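Probable ferredoxin-dependent nitrite reductase NirA (Mycobacterium tuberculosis, PDB 1ZJ8) acts as a sulfite reductase that uses siroheme and a [4Fe-4S] cluster, reducing sulfite to sulfide with electrons from ferredoxin. Local coordinates at residues R520-H525 with E562-R566; R455-I459 with D537-R541. All blocks are in the same frame, centred on the assembly; numbering follows the deposited sequence.

Contact 1. Residues R520-H525 with E562-R566; sequences RKLRQH and EDDLR
E562 reaches from the C-terminal tail to two arginines of segment 520-525, R520 and R523, and its carboxylate is shared between them. From CB the chain leads to CG, which lies 4.2 Å from CD2 of L522, the two side chains running antiparallel alongside one another. A bend at chi2 (128°) then sets CD between the arginines, 3.6 Å from R520 NH2 and 3.7 Å from R523 NH2. At the tip the oxygens part: OE2 forms a salt bridge with R520 NH2 (2.7 Å), meeting that guanidinium at its edge, while OE1 forms one with R523 NH2 (2.9 Å). The carboxylate and R520 guanidinium planes stand 88° apart, and a single nitrogen, NH2, meets OE2, not the side-by-side pair of a bidentate bridge. R520 is held further by its NH1, which donates to the backbone oxygen of V557, and CD1 of L565 lies over one face of its guanidinium.

L522 CD1 packs against L565 CB at 3.8 Å, the two leucines lying roughly perpendicular. CG of R566 sits over one face of the H525 ring. The R566 guanidinium turns a face to the backbone oxygen of Q524, an approach too poorly angled for a hydrogen bond. The R520, R523 and E562 salt-bridge network, with the leucine and histidine contacts, docks the C-terminal tail on an outermost strand of the 4Fe-4S domain's mixed sheet.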
# COMPACT_ATOMS: atom_id res chain seq x y z
N ARG A 520 17.96 9.95 4.08
CA ARG A 520 18.99 10.63 3.31
C ARG A 520 19.66 9.67 2.33
O ARG A 520 19.80 8.47 2.60
CB ARG A 520 20.01 11.36 4.20
CG ARG A 520 20.40 10.67 5.50
CD ARG A 520 21.61 11.36 6.19
NE ARG A 520 22.85 11.26 5.40
CZ ARG A 520 24.10 11.24 5.90
NH1 ARG A 520 24.34 11.30 7.21
NH2 ARG A 520 25.13 11.14 5.07
N LYS A 521 20.03 10.21 1.19
CA LYS A 521 20.55 9.46 0.06
C LYS A 521 22.06 9.57 0.18
O LYS A 521 22.54 10.57 0.70
CB LYS A 521 20.04 10.07 -1.25
CG LYS A 521 18.59 10.58 -1.17
CD LYS A 521 18.16 11.40 -2.38
CE LYS A 521 17.99 10.54 -3.62
NZ LYS A 521 16.78 10.92 -4.40
N LEU A 522 22.80 8.57 -0.27
CA LEU A 522 24.26 8.62 -0.16
C LEU A 522 24.93 8.89 -1.50
O LEU A 522 24.42 8.52 -2.57
CB LEU A 522 24.83 7.38 0.54
CG LEU A 522 24.63 7.34 2.07
CD1 LEU A 522 25.54 6.28 2.69
CD2 LEU A 522 24.85 8.71 2.75
N ARG A 523 26.11 9.50 -1.40
CA ARG A 523 26.75 10.23 -2.50
C ARG A 523 27.10 9.36 -3.71
O ARG A 523 26.40 9.38 -4.73
CB ARG A 523 28.00 10.95 -1.96
CG ARG A 523 29.02 11.50 -3.01
CD ARG A 523 30.05 12.47 -2.39
NE ARG A 523 30.30 12.19 -0.97
CZ ARG A 523 30.79 13.06 -0.08
NH1 ARG A 523 31.13 14.30 -0.42
NH2 ARG A 523 30.95 12.66 1.18
N GLN A 524 28.21 8.62 -3.59
CA GLN A 524 28.66 7.68 -4.62
C GLN A 524 28.43 6.33 -3.97
O GLN A 524 29.33 5.80 -3.29
CB GLN A 524 30.14 7.88 -5.01
CG GLN A 524 30.73 6.77 -5.94
CD GLN A 524 32.26 6.59 -5.82
OE1 GLN A 524 33.02 7.56 -5.81
NE2 GLN A 524 32.71 5.32 -5.78
N HIS A 525 27.21 5.81 -4.14
CA HIS A 525 26.77 4.60 -3.47
C HIS A 525 25.84 3.75 -4.33
O HIS A 525 24.78 4.20 -4.78
CB HIS A 525 26.06 4.97 -2.17
CG HIS A 525 26.13 3.92 -1.10
ND1 HIS A 525 27.02 2.87 -1.15
CD2 HIS A 525 25.45 3.79 0.06
CE1 HIS A 525 26.87 2.12 -0.08
NE2 HIS A 525 25.93 2.66 0.68
N GLU A 562 30.26 9.33 7.05
CA GLU A 562 29.74 8.74 5.81
C GLU A 562 30.37 7.40 5.46
O GLU A 562 29.79 6.63 4.71
CB GLU A 562 29.96 9.72 4.65
CG GLU A 562 28.75 9.89 3.74
CD GLU A 562 28.39 11.35 3.54
OE1 GLU A 562 29.31 12.21 3.57
OE2 GLU A 562 27.19 11.65 3.36
N ASP A 563 31.56 7.13 5.99
CA ASP A 563 32.21 5.82 5.82
C ASP A 563 31.44 4.74 6.57
O ASP A 563 31.30 3.62 6.08
CB ASP A 563 33.65 5.79 6.35
CG ASP A 563 34.48 6.94 5.87
OD1 ASP A 563 34.16 8.10 6.24
OD2 ASP A 563 35.46 6.69 5.13
N ASP A 564 30.96 5.08 7.77
CA ASP A 564 30.20 4.13 8.58
C ASP A 564 28.82 3.75 8.02
O ASP A 564 28.13 2.89 8.58
CB ASP A 564 29.99 4.68 10.00
CG ASP A 564 31.26 4.67 10.84
OD1 ASP A 564 32.34 4.30 10.32
OD2 ASP A 564 31.16 5.03 12.03
N LEU A 565 28.41 4.39 6.92
CA LEU A 565 27.09 4.16 6.33
C LEU A 565 27.15 3.54 4.92
O LEU A 565 26.14 3.50 4.22
CB LEU A 565 26.30 5.49 6.28
CG LEU A 565 26.05 6.32 7.55
CD1 LEU A 565 25.35 7.62 7.18
CD2 LEU A 565 25.22 5.58 8.62
N ARG A 566 28.32 3.05 4.50
CA ARG A 566 28.50 2.56 3.13
C ARG A 566 28.56 1.05 3.01
O ARG A 566 29.23 0.40 3.80
CB ARG A 566 29.76 3.16 2.53
CG ARG A 566 29.58 4.61 2.20
CD ARG A 566 30.72 5.16 1.38
NE ARG A 566 30.20 6.18 0.49
CZ ARG A 566 30.86 6.72 -0.53
NH1 ARG A 566 32.12 6.37 -0.80
NH2 ARG A 566 30.25 7.63 -1.27

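Contact 2. Residues R455-I459 with D537-R541; sequences RLEDI and DRVVR
R541 extends from helix 532-545 into the corner formed by R455, L456, D458 and I459. Its chain is straight from CG to NE, and chi4 (-71°) then swings the guanidinium out of that line. One face of the group receives CD2 of L456, 3.4 Å above the plane and offset toward the rim, while CD1 of I459 comes to the edge, 3.6 Å from NH1. D458, with CG anti to the backbone N, forms a salt bridge from OD2 to R541 NH2 at 3.2 Å. Within the helix, NE of R541 makes a weak bond to OD1 of D537, 3.0 Å away and one turn back, an i to i+4 salt bridge that D458 extends across the contact into a three-residue network. The contact joins helix 532-545 to the corner where helix 442-455 ends and L456 leaves helical geometry before helix 457-460. The R455 chain bends at chi2 (-127°) and chi3 (-107°), bringing its end alongside D537: D537 CB lies over one face of the R455 guanidinium, and D537 OD1 is 3.3 Å from R455 CD. R455 NH2 forms salt bridges with D534 and E451, so its charge is probably balanced mainly there. L456 further rests on W421 of helix 420-424, as does V540.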
# COMPACT_ATOMS: atom_id res chain seq x y z
N ARG A 455 22.53 -14.65 10.35
CA ARG A 455 23.78 -13.90 10.23
C ARG A 455 24.01 -12.85 11.35
O ARG A 455 25.14 -12.50 11.65
CB ARG A 455 23.83 -13.19 8.87
CG ARG A 455 25.13 -13.37 8.18
CD ARG A 455 25.73 -12.07 7.76
NE ARG A 455 25.63 -11.89 6.33
CZ ARG A 455 26.57 -11.34 5.59
NH1 ARG A 455 27.70 -10.90 6.14
NH2 ARG A 455 26.39 -11.24 4.29
N LEU A 456 22.93 -12.36 11.94
CA LEU A 456 22.98 -11.33 12.96
C LEU A 456 22.37 -11.80 14.26
O LEU A 456 22.01 -10.98 15.11
CB LEU A 456 22.19 -10.09 12.50
CG LEU A 456 22.76 -9.27 11.35
CD1 LEU A 456 21.69 -8.35 10.79
CD2 LEU A 456 23.96 -8.47 11.80
N GLU A 457 22.25 -13.10 14.44
CA GLU A 457 21.76 -13.65 15.71
C GLU A 457 22.76 -13.30 16.83
O GLU A 457 22.38 -12.87 17.91
CB GLU A 457 21.54 -15.15 15.56
CG GLU A 457 21.21 -15.89 16.84
CD GLU A 457 22.43 -16.33 17.64
OE1 GLU A 457 23.57 -16.32 17.12
OE2 GLU A 457 22.23 -16.68 18.82
N ASP A 458 24.04 -13.51 16.53
CA ASP A 458 25.19 -12.82 17.12
C ASP A 458 24.86 -11.63 18.01
O ASP A 458 25.21 -11.58 19.19
CB ASP A 458 26.00 -12.36 15.90
CG ASP A 458 27.18 -11.49 16.25
OD1 ASP A 458 27.12 -10.71 17.22
OD2 ASP A 458 28.17 -11.58 15.49
N ILE A 459 24.15 -10.66 17.42
CA ILE A 459 23.95 -9.32 17.99
C ILE A 459 22.52 -9.06 18.45
O ILE A 459 22.26 -8.05 19.11
CB ILE A 459 24.33 -8.25 16.90
CG1 ILE A 459 25.18 -7.15 17.52
CG2 ILE A 459 23.09 -7.68 16.15
CD1 ILE A 459 26.63 -7.57 17.77
N ASP A 537 24.33 -6.06 7.25
CA ASP A 537 25.16 -6.57 8.33
C ASP A 537 26.22 -5.54 8.72
O ASP A 537 26.33 -5.18 9.89
CB ASP A 537 25.83 -7.88 7.89
CG ASP A 537 26.80 -8.43 8.94
OD1 ASP A 537 26.44 -9.40 9.64
OD2 ASP A 537 27.93 -7.92 9.06
N ARG A 538 26.98 -5.07 7.73
CA ARG A 538 28.02 -4.07 7.95
C ARG A 538 27.44 -2.89 8.71
O ARG A 538 27.89 -2.59 9.82
CB ARG A 538 28.60 -3.63 6.60
CG ARG A 538 29.78 -2.66 6.67
CD ARG A 538 30.56 -2.68 5.34
NE ARG A 538 29.76 -2.36 4.15
CZ ARG A 538 29.45 -3.20 3.15
NH1 ARG A 538 29.84 -4.48 3.13
NH2 ARG A 538 28.72 -2.75 2.13
N VAL A 539 26.41 -2.26 8.15
CA VAL A 539 25.88 -1.00 8.67
C VAL A 539 25.24 -1.15 10.05
O VAL A 539 25.38 -0.28 10.91
CB VAL A 539 24.86 -0.35 7.68
CG1 VAL A 539 23.46 -0.95 7.82
CG2 VAL A 539 24.80 1.15 7.89
N VAL A 540 24.56 -2.27 10.26
CA VAL A 540 23.86 -2.51 11.51
C VAL A 540 24.89 -2.81 12.61
O VAL A 540 24.69 -2.44 13.76
CB VAL A 540 22.82 -3.65 11.38
CG1 VAL A 540 22.30 -4.09 12.74
CG2 VAL A 540 21.66 -3.23 10.46
N ARG A 541 25.99 -3.46 12.25
CA ARG A 541 27.06 -3.67 13.21
C ARG A 541 27.74 -2.35 13.57
O ARG A 541 28.00 -2.11 14.74
CB ARG A 541 28.05 -4.69 12.66
CG ARG A 541 27.43 -6.07 12.55
CD ARG A 541 28.47 -7.13 12.26
NE ARG A 541 27.83 -8.42 12.16
CZ ARG A 541 27.32 -9.08 13.19
NH1 ARG A 541 27.41 -8.59 14.42
NH2 ARG A 541 26.73 -10.25 12.99

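From the N terminus, the segments come in the order 455-459, 520-525, 537-541 and 562-566, so the two contacts cross rather than nest. Contact 2 closes a loop of 77 residues that carries the strands 469-472, 486-494 and 500-508, the cluster ligands C474 and C478, and the strand 520-528 of contact 1. Contact 1 in turn closes 36 residues that hold helices 532-545 and 553-559. Helix 532-545 thus lies inside one loop while closing the other. The two meet directly where R538 NE probably bonds to the backbone oxygen of R566 and V539 packs on D564 and L565, joining the tail to helix 532-545, so that strand, tail, helix and helical corner form one chain of contacts.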